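Local coordinates for protein putative glycosyltransferase (GalT1) (Streptococcus parasanguinis FW213, PDB 5HEA) that probably transfers sugar from a nucleotide-activated donor, this chain being the C-terminal part of the protein, with a GT-A-type glycosyltransferase family 2 region, at residues G4-I9 / N34-L39. Sequence-based numbering, arbitrary orientation.
Sequences GELISI and NFEIIL
G4 O meets N34 ND2 in a straight hydrogen bond (172° at the hydrogen) whose 2.5 Å is so short that its exact length is doubtful. The side chain of L6 crosses that of N34 at about a right angle. With CG anti to the backbone N, L6 sets CD1 3.4 Å from N34 OD1, while CD2 lies near the E36 carboxylate. The ladder starts at I7, whose N bonds to N34 O in the carbonyl plane and whose O receives E36 N at 3.0 Å. S8 OG donates to the anti lone pair of E36 OE2 (2.5 Å); E36 reaches back because CG sits between backbone N and carbonyl carbon (chi1 60°) and the chain beyond runs extended. E36 OE2, on a buried side chain, also accepts from S84 N, and S8 OG is bonded to G85 N, tying the pair to the loop leading into strand 87-90. I9 N binds E36 O at 2.8 Å, and I9 O takes I38 N. On the face shared with I7, I9 CD1 lies 3.9 Å from F35 CG, oblique to the ring; helix 101-110 covers I7, I9 and F35. Parallel bridges and a 22° axis angle, with helix 20-28 linking the strands in sequence, fit the first beta-alpha-beta unit of a Rossmann-like GT-A fold.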
ATOM      1  N   GLY A   4     -46.125 -10.477  23.255  1.00 58.09           N
ATOM      2  CA  GLY A   4     -44.988 -11.370  23.411  1.00 55.19           C
ATOM      3  C   GLY A   4     -43.685 -10.616  23.621  1.00 54.19           C
ATOM      4  O   GLY A   4     -43.646  -9.389  23.491  1.00 51.76           O
ATOM      5  N   GLU A   5     -42.615 -11.346  23.933  1.00 47.04           N
ATOM      6  CA  GLU A   5     -41.313 -10.733  24.211  1.00 40.91           C
ATOM      7  C   GLU A   5     -40.663 -10.166  22.949  1.00 34.77           C
ATOM      8  O   GLU A   5     -41.015 -10.539  21.836  1.00 33.19           O
ATOM      9  CB  GLU A   5     -40.397 -11.750  24.876  1.00 47.90           C
ATOM     10  CG  GLU A   5     -41.013 -12.360  26.123  1.00 60.30           C
ATOM     11  CD  GLU A   5     -40.654 -13.823  26.297  1.00 70.59           C
ATOM     12  OE1 GLU A   5     -40.052 -14.160  27.339  1.00 75.38           O
ATOM     13  OE2 GLU A   5     -40.982 -14.637  25.399  1.00 69.79           O
ATOM     14  N   LEU A   6     -39.717  -9.254  23.125  1.00 32.71           N
ATOM     15  CA  LEU A   6     -39.176  -8.505  21.999  1.00 32.33           C
ATOM     16  C   LEU A   6     -38.264  -9.359  21.124  1.00 29.97           C
ATOM     17  O   LEU A   6     -37.329 -10.006  21.610  1.00 27.93           O
ATOM     18  CB  LEU A   6     -38.436  -7.269  22.493  1.00 34.44           C
ATOM     19  CG  LEU A   6     -37.774  -6.400  21.424  1.00 33.01           C
ATOM     20  CD1 LEU A   6     -38.824  -5.595  20.658  1.00 26.22           C
ATOM     21  CD2 LEU A   6     -36.736  -5.492  22.079  1.00 32.67           C
ATOM     22  N   ILE A   7     -38.562  -9.377  19.830  1.00 27.13           N
ATOM     23  CA  ILE A   7     -37.702 -10.043  18.877  1.00 27.82           C
ATOM     24  C   ILE A   7     -36.868  -8.997  18.134  1.00 24.87           C
ATOM     25  O   ILE A   7     -37.404  -8.037  17.584  1.00 30.38           O
ATOM     26  CB  ILE A   7     -38.514 -10.890  17.880  1.00 27.06           C
ATOM     27  CG1 ILE A   7     -39.249 -12.022  18.608  1.00 24.28           C
ATOM     28  CG2 ILE A   7     -37.599 -11.474  16.801  1.00 24.14           C
ATOM     29  CD1 ILE A   7     -40.178 -12.794  17.699  1.00 22.70           C
ATOM     30  N   SER A   8     -35.554  -9.177  18.117  1.00 24.64           N
ATOM     31  CA  SER A   8     -34.700  -8.290  17.324  1.00 25.55           C
ATOM     32  C   SER A   8     -34.432  -8.867  15.931  1.00 26.51           C
ATOM     33  O   SER A   8     -33.869  -9.956  15.801  1.00 25.40           O
ATOM     34  CB  SER A   8     -33.371  -8.030  18.037  1.00 23.72           C
ATOM     35  OG  SER A   8     -33.558  -7.344  19.262  1.00 24.44           O
ATOM     36  N   ILE A   9     -34.823  -8.121  14.900  1.00 20.07           N
ATOM     37  CA  ILE A   9     -34.612  -8.516  13.505  1.00 22.51           C
ATOM     38  C   ILE A   9     -33.465  -7.721  12.915  1.00 21.81           C
ATOM     39  O   ILE A   9     -33.564  -6.500  12.761  1.00 21.59           O
ATOM     40  CB  ILE A   9     -35.844  -8.220  12.643  1.00 22.56           C
ATOM     41  CG1 ILE A   9     -37.110  -8.777  13.313  1.00 20.95           C
ATOM     42  CG2 ILE A   9     -35.641  -8.779  11.228  1.00 20.49           C
ATOM     43  CD1 ILE A   9     -38.404  -8.242  12.693  1.00 27.03           C
ATOM     44  N   ASN A  34     -44.414  -7.280  18.456  1.00 32.49           N
ATOM     45  CA  ASN A  34     -43.369  -6.806  19.354  1.00 40.08           C
ATOM     46  C   ASN A  34     -41.950  -7.095  18.856  1.00 38.47           C
ATOM     47  O   ASN A  34     -41.257  -7.972  19.370  1.00 32.21           O
ATOM     48  CB  ASN A  34     -43.568  -7.356  20.769  1.00 38.22           C
ATOM     49  CG  ASN A  34     -42.704  -6.640  21.787  1.00 36.21           C
ATOM     50  OD1 ASN A  34     -42.122  -5.596  21.488  1.00 33.62           O
ATOM     51  ND2 ASN A  34     -42.607  -7.195  22.989  1.00 38.68           N
ATOM     52  N   PHE A  35     -41.529  -6.350  17.842  1.00 35.17           N
ATOM     53  CA  PHE A  35     -40.187  -6.512  17.314  1.00 35.44           C
ATOM     54  C   PHE A  35     -39.487  -5.170  17.182  1.00 35.25           C
ATOM     55  O   PHE A  35     -40.121  -4.117  17.228  1.00 35.72           O
ATOM     56  CB  PHE A  35     -40.206  -7.222  15.954  1.00 28.13           C
ATOM     57  CG  PHE A  35     -41.057  -6.532  14.916  1.00 27.51           C
ATOM     58  CD1 PHE A  35     -40.599  -5.404  14.253  1.00 29.75           C
ATOM     59  CD2 PHE A  35     -42.314  -7.012  14.612  1.00 30.03           C
ATOM     60  CE1 PHE A  35     -41.384  -4.767  13.311  1.00 28.56           C
ATOM     61  CE2 PHE A  35     -43.105  -6.390  13.669  1.00 31.26           C
ATOM     62  CZ  PHE A  35     -42.641  -5.267  13.011  1.00 37.15           C
ATOM     63  N   GLU A  36     -38.169  -5.230  17.032  1.00 31.50           N
ATOM     64  CA  GLU A  36     -37.403  -4.112  16.522  1.00 31.35           C
ATOM     65  C   GLU A  36     -36.695  -4.576  15.251  1.00 35.13           C
ATOM     66  O   GLU A  36     -36.229  -5.721  15.154  1.00 32.77           O
ATOM     67  CB  GLU A  36     -36.399  -3.609  17.558  1.00 28.56           C
ATOM     68  CG  GLU A  36     -35.375  -4.639  18.007  1.00 37.37           C
ATOM     69  CD  GLU A  36     -34.352  -4.069  18.984  1.00 38.29           C
ATOM     70  OE1 GLU A  36     -34.321  -2.836  19.191  1.00 43.68           O
ATOM     71  OE2 GLU A  36     -33.575  -4.857  19.552  1.00 34.00           O
ATOM     72  N   ILE A  37     -36.649  -3.691  14.267  1.00 25.51           N
ATOM     73  CA  ILE A  37     -35.870  -3.922  13.066  1.00 28.21           C
ATOM     74  C   ILE A  37     -34.619  -3.080  13.164  1.00 31.63           C
ATOM     75  O   ILE A  37     -34.690  -1.853  13.246  1.00 32.84           O
ATOM     76  CB  ILE A  37     -36.641  -3.532  11.808  1.00 25.24           C
ATOM     77  CG1 ILE A  37     -37.904  -4.393  11.707  1.00 27.92           C
ATOM     78  CG2 ILE A  37     -35.740  -3.694  10.583  1.00 26.93           C
ATOM     79  CD1 ILE A  37     -38.913  -3.944  10.673  1.00 22.67           C
ATOM     80  N   ILE A  38     -33.473  -3.750  13.189  1.00 30.77           N
ATOM     81  CA  ILE A  38     -32.192  -3.077  13.197  1.00 27.33           C
ATOM     82  C   ILE A  38     -31.632  -3.099  11.790  1.00 25.55           C
ATOM     83  O   ILE A  38     -31.182  -4.135  11.295  1.00 24.52           O
ATOM     84  CB  ILE A  38     -31.232  -3.727  14.184  1.00 29.21           C
ATOM     85  CG1 ILE A  38     -31.928  -3.851  15.540  1.00 35.10           C
ATOM     86  CG2 ILE A  38     -29.950  -2.904  14.305  1.00 26.70           C
ATOM     87  CD1 ILE A  38     -31.134  -4.609  16.542  1.00 37.52           C
ATOM     88  N   LEU A  39     -31.736  -1.950  11.131  1.00 22.47           N
ATOM     89  CA  LEU A  39     -31.235  -1.765   9.785  1.00 22.74           C
ATOM     90  C   LEU A  39     -29.792  -1.308   9.866  1.00 23.95           C
ATOM     91  O   LEU A  39     -29.527  -0.207  10.329  1.00 26.68           O
ATOM     92  CB  LEU A  39     -32.061  -0.687   9.066  1.00 24.39           C
ATOM     93  CG  LEU A  39     -33.436  -1.073   8.532  1.00 33.26           C
ATOM     94  CD1 LEU A  39     -34.127   0.131   7.862  1.00 30.09           C
ATOM     95  CD2 LEU A  39     -33.285  -2.227   7.558  1.00 27.41           C
TER